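Local structure of exported protein (Bacteroides fragilis, 4JX0) at residues 34-39 against 73-78; 78-83 against 116-121; 241-246 against 311-316. The protein is of unknown function but binds magnesium and joins a BT_3987-like N-terminal domain to a second domain probably of the F5/8 type C family. All blocks are in the same frame, centred on the assembly; numbering follows the deposited sequence.

Interactions 1 and 2 are neighbours in the N-terminal domain, their centres about 10 Å apart, and they meet at Lys78, where one connection between strands leaves the first contact and enters the second. Both reach the same mixed sheet, and they touch through Val73 CG1, which lies 4.0 Å from Leu117 CD2. Interaction 3 stands at the opposite side of the chain's centre: its centre is about 60 Å from that of interaction 1 and about 58 Å from that of interaction 2. It supplies two of the five residues that bind a magnesium ion, whereas interactions 1 and 2 lie far from that site. Another magnesium ion lies about 6 Å from the side chain of Lys118 in interaction 2.

Interaction 1 of 3, residues 34-39 against 73-78; sequences FTDLVY and VTKPYK
Val73 ends its strand opposite Val38, forming an antiparallel non-hydrogen-bonded pair in which both side chains project to the same face of the sheet. Their CG2 methyls meet at 4.1 Å, a compact branched shape suiting this buried position. Thr74 then fastens the chain as it leaves the strand. Its N-H reaches Leu37 O at 3.0 Å, while its OG1 accepts Leu37 N at 2.9 Å with an N-H...O angle of 158°, so one threonine serves both polar backbone atoms of Leu37. A chi1 of 53° sets OG1 between its own N and carbonyl carbon and leaves CG2 to rest on Leu37 CB and, 3.8 Å away, Tyr39 CE1. Lys75 crosses the side chain of Asp36 at about a right angle, laying CB and CE beside OD1. Its NZ stops 4.1 Å from Asp36 OD1, too far for a salt bridge; a water accepts from NZ and donates only weakly to OD1. Tyr77 turns a ring edge, through CD1, to Asp36 OD2 at 3.7 Å, the ring nearly perpendicular to the carboxylate, while its hydroxyl bonds Glu155 O. Helix 23-31 covers Thr74 and Tyr39 through Ile25, and Glu22 takes the Tyr39 hydroxyl. Strand 36-41 runs between strand 66-73 and strand 157-159, whose Leu157 packs against Val38 and Tyr77.

Interaction 2 of 3, residues 78-83 against 116-121; sequences KEDIKV and VLKAGE
Asp80 reaches across to three residues of 116-121 with one short side chain. Its CB rests on Val116 CG1 at 4.0 Å. With chi1 at -63°, CG lies beside the backbone N and carries the carboxylate toward the start of the opposing turn. There OD1 accepts Ala119 N at 2.8 Å; the bond is almost straight (174°) and arrives on the anti side, somewhat out of the carboxylate plane. OD2, at the other corner, meets Lys118 NZ at 3.1 Å in a salt bridge that comes from above the plane. The lysine chain bends at chi4 (-88°), which brings NZ to OD2. Aspartate suits the place because its two oxygens can serve a backbone N-H and an ammonium together.

The turn itself is a type II beta turn from Lys118 to Glu121. Gly120 fits its third position, where the positive phi would jam a side chain against the preceding carbonyl. Glu121 OE1 also accepts Lys118 N. Beyond Asp80 the segments become regular strands: Ile81 and Leu117 form an antiparallel hydrogen-bonded pair with bonds of 3.0 Å (Ile81 N to Leu117 O) and 2.9 Å (Leu117 N to Ile81 O). A water bridges Glu79 O and Leu117 O. Lys82 lies beside Val116, touching its CG2 through CG.

Strand 81-87 is flanked by 142-150 and 110-117, and 123-130 follows next across the sheet. On the buried face, Leu117 packs on Val38, Val73 and Thr124.

Interaction 3 of 3, residues 241-246 against 311-316; sequences FRLDTN and VDVNEV. With MG (magnesium ion), chain D.
Val316 CG1 fills the notch between two neighbours on the facing strand, 4.3 Å from Phe241 CD2 and 4.3 Å from Leu243 CD1. Leu243 itself is the next bump: its side chain slants across that of Val313, CG to CG1 4.1 Å, so the leucine lodges between two valines. Its forked end suits the place, since CD1 can turn to Val316 while the branch point rests on Val313. Met302 of strand 296-304 also packs on Leu243 and Val313.

Asn314 interrupts the simple pairing. Asp244 faces two residues at once, its O receiving Asn314 N while its N donates to Glu315 O, at a place where strand 312-319 is broken; the arrangement is consistent with a beta bulge. In this antiparallel beta domain, probably of the F5/8 type C family, the displaced backbone becomes part of a metal site: Asn314 O binds magnesium at 2.2 Å and Glu315 OE1 at 2.4 Å, with a water, Ser208, Asp211 and Asn213 completing the shell. The glutamate bends at chi2 (79°) to swing OE1 onto the ion, while Asn192 holds its OE2.

The side chains of Asp244 and Glu315 lie side by side, pointing the same way, and Arg242 NH1 reaches Asp244 OD1 at 3.0 Å in the guanidinium plane, a salt bridge that probably offsets the nearby negative charge. Further along, Thr245 OG1 donates to Asp312 O at 2.7 Å and is itself bonded by Leu255 N. Asn246 slants across Asp312, its ND2 meeting OD2 at 2.8 Å from above the carboxylate plane.

Interaction 1 of 3, residues 34-39 against 73-78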
loop_
_atom_site.group_PDB
_atom_site.type_symbol
_atom_site.label_atom_id
_atom_site.label_comp_id
_atom_site.label_asym_id
_atom_site.label_seq_id
_atom_site.Cartn_x
_atom_site.Cartn_y
_atom_site.Cartn_z
ATOM N N PHE A 34 -5.792 -23.074 36.281
ATOM C CA PHE A 34 -5.573 -24.496 36.011
ATOM C C PHE A 34 -5.738 -24.863 34.519
ATOM O O PHE A 34 -5.857 -26.046 34.193
ATOM C CB PHE A 34 -6.545 -25.301 36.873
ATOM C CG PHE A 34 -6.381 -24.939 38.326
ATOM C CD1 PHE A 34 -5.274 -25.372 39.046
ATOM C CD2 PHE A 34 -7.249 -24.045 38.936
ATOM C CE1 PHE A 34 -5.100 -25.001 40.381
ATOM C CE2 PHE A 34 -7.070 -23.672 40.269
ATOM C CZ PHE A 34 -6.001 -24.155 40.984
ATOM N N THR A 35 -5.715 -23.864 33.624
ATOM C CA THR A 35 -5.807 -24.069 32.178
ATOM C C THR A 35 -4.823 -23.163 31.478
ATOM O O THR A 35 -4.956 -21.939 31.596
ATOM C CB THR A 35 -7.226 -23.777 31.661
ATOM O OG1 THR A 35 -8.170 -24.468 32.460
ATOM C CG2 THR A 35 -7.411 -24.185 30.208
ATOM N N ASP A 36 -3.840 -23.740 30.759
ATOM C CA ASP A 36 -2.908 -22.951 29.956
ATOM C C ASP A 36 -3.679 -22.496 28.738
ATOM O O ASP A 36 -4.493 -23.259 28.224
ATOM C CB ASP A 36 -1.650 -23.759 29.566
ATOM C CG ASP A 36 -0.779 -24.149 30.747
ATOM O OD1 ASP A 36 -0.734 -23.380 31.734
ATOM O OD2 ASP A 36 -0.147 -25.228 30.689
ATOM N N LEU A 37 -3.512 -21.242 28.326
ATOM C CA LEU A 37 -4.282 -20.720 27.200
ATOM C C LEU A 37 -3.416 -20.563 25.972
ATOM O O LEU A 37 -2.265 -20.157 26.093
ATOM C CB LEU A 37 -4.924 -19.375 27.562
ATOM C CG LEU A 37 -5.810 -19.367 28.798
ATOM C CD1 LEU A 37 -6.165 -17.961 29.201
ATOM C CD2 LEU A 37 -7.058 -20.185 28.581
ATOM N N VAL A 38 -3.977 -20.892 24.791
ATOM C CA VAL A 38 -3.330 -20.734 23.483
ATOM C C VAL A 38 -4.070 -19.590 22.789
ATOM O O VAL A 38 -5.298 -19.599 22.739
ATOM C CB VAL A 38 -3.331 -22.036 22.645
ATOM C CG1 VAL A 38 -2.575 -21.845 21.338
ATOM C CG2 VAL A 38 -2.735 -23.190 23.439
ATOM N N TYR A 39 -3.346 -18.582 22.300
ATOM C CA TYR A 39 -3.995 -17.421 21.701
ATOM C C TYR A 39 -3.109 -16.756 20.654
ATOM O O TYR A 39 -1.950 -17.134 20.481
ATOM C CB TYR A 39 -4.375 -16.419 22.818
ATOM C CG TYR A 39 -3.196 -15.859 23.588
ATOM C CD1 TYR A 39 -2.573 -16.604 24.581
ATOM C CD2 TYR A 39 -2.743 -14.569 23.366
ATOM C CE1 TYR A 39 -1.489 -16.096 25.290
ATOM C CE2 TYR A 39 -1.675 -14.043 24.083
ATOM C CZ TYR A 39 -1.056 -14.806 25.055
ATOM O OH TYR A 39 0.016 -14.312 25.764
ATOM N N VAL A 73 1.366 -19.366 23.872
ATOM C CA VAL A 73 0.838 -20.242 24.922
ATOM C C VAL A 73 1.290 -19.590 26.238
ATOM O O VAL A 73 2.401 -19.052 26.297
ATOM C CB VAL A 73 1.232 -21.738 24.786
ATOM C CG1 VAL A 73 2.732 -21.943 24.879
ATOM C CG2 VAL A 73 0.498 -22.602 25.809
ATOM N N THR A 74 0.419 -19.557 27.254
ATOM C CA THR A 74 0.705 -18.834 28.497
ATOM C C THR A 74 1.858 -19.422 29.334
ATOM O O THR A 74 2.506 -18.674 30.067
ATOM C CB THR A 74 -0.556 -18.741 29.345
ATOM O OG1 THR A 74 -1.105 -20.045 29.509
ATOM C CG2 THR A 74 -1.586 -17.819 28.724
ATOM N N LYS A 75 2.104 -20.733 29.236
ATOM C CA LYS A 75 3.134 -21.424 30.016
ATOM C C LYS A 75 3.679 -22.586 29.189
ATOM O O LYS A 75 2.911 -23.141 28.407
ATOM C CB LYS A 75 2.485 -21.927 31.327
ATOM C CG LYS A 75 3.441 -22.509 32.352
ATOM C CD LYS A 75 2.867 -22.518 33.781
ATOM C CE LYS A 75 1.485 -23.117 33.915
ATOM N NZ LYS A 75 1.166 -23.484 35.326
ATOM N N PRO A 76 4.957 -23.002 29.301
ATOM C CA PRO A 76 5.419 -24.132 28.478
ATOM C C PRO A 76 4.627 -25.391 28.785
ATOM O O PRO A 76 4.357 -25.678 29.954
ATOM C CB PRO A 76 6.895 -24.267 28.853
ATOM C CG PRO A 76 7.266 -22.952 29.430
ATOM C CD PRO A 76 6.048 -22.494 30.154
ATOM N N TYR A 77 4.197 -26.102 27.730
ATOM C CA TYR A 77 3.350 -27.289 27.843
ATOM C C TYR A 77 4.189 -28.574 27.666
ATOM O O TYR A 77 5.189 -28.577 26.946
ATOM C CB TYR A 77 2.218 -27.189 26.812
ATOM C CG TYR A 77 1.061 -28.120 27.071
ATOM C CD1 TYR A 77 0.207 -27.916 28.148
ATOM C CD2 TYR A 77 0.754 -29.145 26.185
ATOM C CE1 TYR A 77 -0.871 -28.766 28.388
ATOM C CE2 TYR A 77 -0.327 -29.993 26.405
ATOM C CZ TYR A 77 -1.145 -29.794 27.501
ATOM O OH TYR A 77 -2.171 -30.672 27.726
ATOM N N LYS A 78 3.767 -29.653 28.359
ATOM C CA LYS A 78 4.427 -30.965 28.413
ATOM C C LYS A 78 4.632 -31.668 27.050
ATOM O O LYS A 78 5.564 -32.459 26.929
ATOM C CB LYS A 78 3.628 -31.918 29.333
ATOM C CG LYS A 78 2.273 -32.376 28.774
ATOM C CD LYS A 78 1.338 -32.880 29.868
ATOM C CE LYS A 78 0.000 -33.328 29.328
ATOM N NZ LYS A 78 -0.956 -33.684 30.418
HETATM O O HOH W 1 -1.377 -24.296 34.938
#

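Interaction 2 of 3, residues 78-83 against 116-121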
loop_
_atom_site.group_PDB
_atom_site.type_symbol
_atom_site.label_atom_id
_atom_site.label_comp_id
_atom_site.label_asym_id
_atom_site.label_seq_id
_atom_site.Cartn_x
_atom_site.Cartn_y
_atom_site.Cartn_z
ATOM N N LYS A 78 3.767 -29.653 28.359
ATOM C CA LYS A 78 4.427 -30.965 28.413
ATOM C C LYS A 78 4.632 -31.668 27.050
ATOM O O LYS A 78 5.564 -32.459 26.929
ATOM C CB LYS A 78 3.628 -31.918 29.333
ATOM C CG LYS A 78 2.273 -32.376 28.774
ATOM C CD LYS A 78 1.338 -32.880 29.868
ATOM C CE LYS A 78 0.000 -33.328 29.328
ATOM N NZ LYS A 78 -0.956 -33.684 30.418
ATOM N N GLU A 79 3.761 -31.423 26.059
ATOM C CA GLU A 79 3.821 -32.073 24.742
ATOM C C GLU A 79 3.620 -31.048 23.604
ATOM O O GLU A 79 3.306 -29.887 23.862
ATOM C CB GLU A 79 2.776 -33.208 24.657
ATOM C CG GLU A 79 1.340 -32.793 24.950
ATOM C CD GLU A 79 0.326 -33.912 25.121
ATOM O OE1 GLU A 79 0.704 -35.100 25.003
ATOM O OE2 GLU A 79 -0.857 -33.594 25.382
ATOM N N ASP A 80 3.858 -31.472 22.350
ATOM C CA ASP A 80 3.712 -30.597 21.177
ATOM C C ASP A 80 2.235 -30.301 20.924
ATOM O O ASP A 80 1.415 -31.213 21.049
ATOM C CB ASP A 80 4.331 -31.235 19.912
ATOM C CG ASP A 80 5.831 -31.481 19.950
ATOM O OD1 ASP A 80 6.479 -31.083 20.948
ATOM O OD2 ASP A 80 6.360 -32.066 18.979
ATOM N N ILE A 81 1.900 -29.041 20.574
ATOM C CA ILE A 81 0.526 -28.611 20.272
ATOM C C ILE A 81 0.477 -28.176 18.815
ATOM O O ILE A 81 1.132 -27.195 18.464
ATOM C CB ILE A 81 0.038 -27.451 21.202
ATOM C CG1 ILE A 81 0.255 -27.754 22.698
ATOM C CG2 ILE A 81 -1.433 -27.125 20.939
ATOM C CD1 ILE A 81 0.511 -26.537 23.492
ATOM N N LYS A 82 -0.299 -28.877 17.976
ATOM C CA LYS A 82 -0.449 -28.492 16.567
ATOM C C LYS A 82 -1.540 -27.440 16.483
ATOM O O LYS A 82 -2.649 -27.690 16.950
ATOM C CB LYS A 82 -0.791 -29.704 15.678
ATOM C CG LYS A 82 0.346 -30.708 15.522
ATOM C CD LYS A 82 0.007 -31.782 14.489
ATOM C CE LYS A 82 1.201 -32.616 14.089
ATOM N NZ LYS A 82 0.897 -33.513 12.938
ATOM N N VAL A 83 -1.233 -26.271 15.898
ATOM C CA VAL A 83 -2.179 -25.163 15.759
ATOM C C VAL A 83 -2.311 -24.760 14.297
ATOM O O VAL A 83 -1.384 -24.939 13.508
ATOM C CB VAL A 83 -1.794 -23.939 16.622
ATOM C CG1 VAL A 83 -2.013 -24.233 18.099
ATOM C CG2 VAL A 83 -0.354 -23.477 16.364
ATOM N N VAL A 116 3.397 -25.589 14.958
ATOM C CA VAL A 116 3.540 -26.544 16.057
ATOM C C VAL A 116 4.262 -25.888 17.227
ATOM O O VAL A 116 5.452 -25.597 17.112
ATOM C CB VAL A 116 4.288 -27.836 15.611
ATOM C CG1 VAL A 116 4.322 -28.876 16.737
ATOM C CG2 VAL A 116 3.656 -28.428 14.354
ATOM N N LEU A 117 3.560 -25.692 18.360
ATOM C CA LEU A 117 4.192 -25.199 19.587
ATOM C C LEU A 117 4.890 -26.395 20.205
ATOM O O LEU A 117 4.232 -27.200 20.865
ATOM C CB LEU A 117 3.158 -24.605 20.562
ATOM C CG LEU A 117 2.772 -23.167 20.329
ATOM C CD1 LEU A 117 1.363 -22.902 20.803
ATOM C CD2 LEU A 117 3.730 -22.237 21.004
ATOM N N LYS A 118 6.184 -26.578 19.920
ATOM C CA LYS A 118 6.909 -27.760 20.407
ATOM C C LYS A 118 7.069 -27.739 21.932
ATOM O O LYS A 118 7.237 -26.664 22.509
ATOM C CB LYS A 118 8.275 -27.906 19.714
ATOM C CG LYS A 118 8.125 -28.258 18.238
ATOM C CD LYS A 118 9.310 -29.010 17.671
ATOM C CE LYS A 118 8.924 -29.871 16.491
ATOM N NZ LYS A 118 8.471 -31.222 16.919
ATOM N N ALA A 119 6.958 -28.920 22.581
ATOM C CA ALA A 119 7.058 -29.059 24.038
ATOM C C ALA A 119 8.184 -28.203 24.595
ATOM O O ALA A 119 9.343 -28.417 24.231
ATOM C CB ALA A 119 7.294 -30.508 24.408
ATOM N N GLY A 120 7.825 -27.196 25.392
ATOM C CA GLY A 120 8.780 -26.269 25.981
ATOM C C GLY A 120 8.742 -24.880 25.381
ATOM O O GLY A 120 9.137 -23.921 26.050
ATOM N N GLU A 121 8.310 -24.756 24.104
ATOM C CA GLU A 121 8.217 -23.460 23.430
ATOM C C GLU A 121 7.032 -22.656 23.943
ATOM O O GLU A 121 6.071 -23.230 24.464
ATOM C CB GLU A 121 8.059 -23.628 21.909
ATOM C CG GLU A 121 9.234 -24.269 21.201
ATOM C CD GLU A 121 9.133 -24.176 19.692
ATOM O OE1 GLU A 121 8.036 -24.446 19.154
ATOM O OE2 GLU A 121 10.148 -23.828 19.047
HETATM O O HOH W 2 3.985 -26.889 23.502
#

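Interaction 3 of 3, residues 241-246 against 311-316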
loop_
_atom_site.group_PDB
_atom_site.type_symbol
_atom_site.label_atom_id
_atom_site.label_comp_id
_atom_site.label_asym_id
_atom_site.label_seq_id
_atom_site.Cartn_x
_atom_site.Cartn_y
_atom_site.Cartn_z
ATOM N N PHE A 241 6.664 13.957 -19.465
ATOM C CA PHE A 241 7.213 15.201 -18.916
ATOM C C PHE A 241 8.685 15.114 -18.583
ATOM O O PHE A 241 9.190 14.032 -18.309
ATOM C CB PHE A 241 6.481 15.578 -17.619
ATOM C CG PHE A 241 4.998 15.799 -17.780
ATOM C CD1 PHE A 241 4.107 14.738 -17.687
ATOM C CD2 PHE A 241 4.498 17.053 -18.081
ATOM C CE1 PHE A 241 2.743 14.938 -17.866
ATOM C CE2 PHE A 241 3.133 17.245 -18.278
ATOM C CZ PHE A 241 2.264 16.190 -18.159
ATOM N N ARG A 242 9.354 16.278 -18.547
ATOM C CA ARG A 242 10.744 16.463 -18.121
ATOM C C ARG A 242 10.676 17.359 -16.904
ATOM O O ARG A 242 10.315 18.531 -17.035
ATOM C CB ARG A 242 11.605 17.077 -19.240
ATOM C CG ARG A 242 13.041 17.531 -18.869
ATOM C CD ARG A 242 13.494 18.738 -19.693
ATOM N NE ARG A 242 14.812 18.568 -20.333
ATOM C CZ ARG A 242 15.984 19.012 -19.865
ATOM N NH1 ARG A 242 16.051 19.654 -18.703
ATOM N NH2 ARG A 242 17.099 18.810 -20.558
ATOM N N LEU A 243 10.957 16.804 -15.724
ATOM C CA LEU A 243 10.952 17.542 -14.463
ATOM C C LEU A 243 12.395 17.765 -14.017
ATOM O O LEU A 243 13.063 16.804 -13.635
ATOM C CB LEU A 243 10.167 16.778 -13.371
ATOM C CG LEU A 243 8.671 17.039 -13.302
ATOM C CD1 LEU A 243 7.980 16.597 -14.562
ATOM C CD2 LEU A 243 8.064 16.345 -12.096
ATOM N N ASP A 244 12.889 19.006 -14.084
ATOM C CA ASP A 244 14.241 19.302 -13.617
ATOM C C ASP A 244 14.225 19.312 -12.119
ATOM O O ASP A 244 13.397 19.994 -11.528
ATOM C CB ASP A 244 14.765 20.629 -14.160
ATOM C CG ASP A 244 15.152 20.498 -15.600
ATOM O OD1 ASP A 244 14.236 20.369 -16.447
ATOM O OD2 ASP A 244 16.372 20.379 -15.880
ATOM N N THR A 245 15.115 18.553 -11.505
ATOM C CA THR A 245 15.153 18.397 -10.065
ATOM C C THR A 245 16.580 18.622 -9.569
ATOM O O THR A 245 17.462 18.989 -10.347
ATOM C CB THR A 245 14.560 17.017 -9.720
ATOM O OG1 THR A 245 14.312 16.931 -8.319
ATOM C CG2 THR A 245 15.428 15.852 -10.178
ATOM N N ASN A 246 16.790 18.439 -8.269
ATOM C CA ASN A 246 18.087 18.665 -7.643
ATOM C C ASN A 246 19.137 17.679 -8.154
ATOM O O ASN A 246 18.794 16.548 -8.488
ATOM C CB ASN A 246 17.960 18.539 -6.126
ATOM C CG ASN A 246 19.047 19.254 -5.386
ATOM O OD1 ASN A 246 20.191 18.811 -5.355
ATOM N ND2 ASN A 246 18.730 20.398 -4.802
ATOM N N VAL A 311 11.029 17.194 -2.603
ATOM C CA VAL A 311 11.743 17.215 -3.878
ATOM C C VAL A 311 11.710 18.619 -4.468
ATOM O O VAL A 311 10.742 19.351 -4.272
ATOM C CB VAL A 311 11.187 16.173 -4.898
ATOM C CG1 VAL A 311 10.929 14.827 -4.235
ATOM C CG2 VAL A 311 9.927 16.671 -5.596
ATOM N N ASP A 312 12.742 18.947 -5.256
ATOM C CA ASP A 312 12.844 20.190 -6.012
ATOM C C ASP A 312 12.289 19.979 -7.392
ATOM O O ASP A 312 12.561 18.945 -7.984
ATOM C CB ASP A 312 14.319 20.628 -6.174
ATOM C CG ASP A 312 14.991 21.276 -4.992
ATOM O OD1 ASP A 312 14.335 21.422 -3.945
ATOM O OD2 ASP A 312 16.191 21.619 -5.107
ATOM N N VAL A 313 11.549 20.950 -7.927
ATOM C CA VAL A 313 11.118 20.935 -9.321
ATOM C C VAL A 313 11.489 22.330 -9.807
ATOM O O VAL A 313 10.930 23.315 -9.339
ATOM C CB VAL A 313 9.657 20.505 -9.580
ATOM C CG1 VAL A 313 9.378 20.429 -11.076
ATOM C CG2 VAL A 313 9.384 19.141 -8.951
ATOM N N ASN A 314 12.556 22.405 -10.608
ATOM C CA ASN A 314 13.155 23.642 -11.107
ATOM C C ASN A 314 12.544 24.107 -12.426
ATOM O O ASN A 314 12.617 25.297 -12.742
ATOM C CB ASN A 314 14.657 23.422 -11.304
ATOM C CG ASN A 314 15.372 22.956 -10.062
ATOM O OD1 ASN A 314 14.850 23.047 -8.953
ATOM N ND2 ASN A 314 16.571 22.413 -10.224
ATOM N N GLU A 315 11.991 23.167 -13.214
ATOM C CA GLU A 315 11.386 23.445 -14.516
ATOM C C GLU A 315 10.536 22.243 -14.931
ATOM O O GLU A 315 10.937 21.115 -14.666
ATOM C CB GLU A 315 12.499 23.718 -15.547
ATOM C CG GLU A 315 12.032 24.148 -16.922
ATOM C CD GLU A 315 11.614 25.593 -17.098
ATOM O OE1 GLU A 315 11.617 26.361 -16.108
ATOM O OE2 GLU A 315 11.281 25.953 -18.251
ATOM N N VAL A 316 9.366 22.476 -15.554
ATOM C CA VAL A 316 8.461 21.417 -16.029
ATOM C C VAL A 316 8.277 21.604 -17.527
ATOM O O VAL A 316 7.953 22.714 -17.959
ATOM C CB VAL A 316 7.099 21.424 -15.286
ATOM C CG1 VAL A 316 6.173 20.341 -15.827
ATOM C CG2 VAL A 316 7.288 21.256 -13.784
HETATM MG MG MG D . 12.670 27.017 -14.075
HETATM O O HOH W 3 13.525 27.697 -12.196
#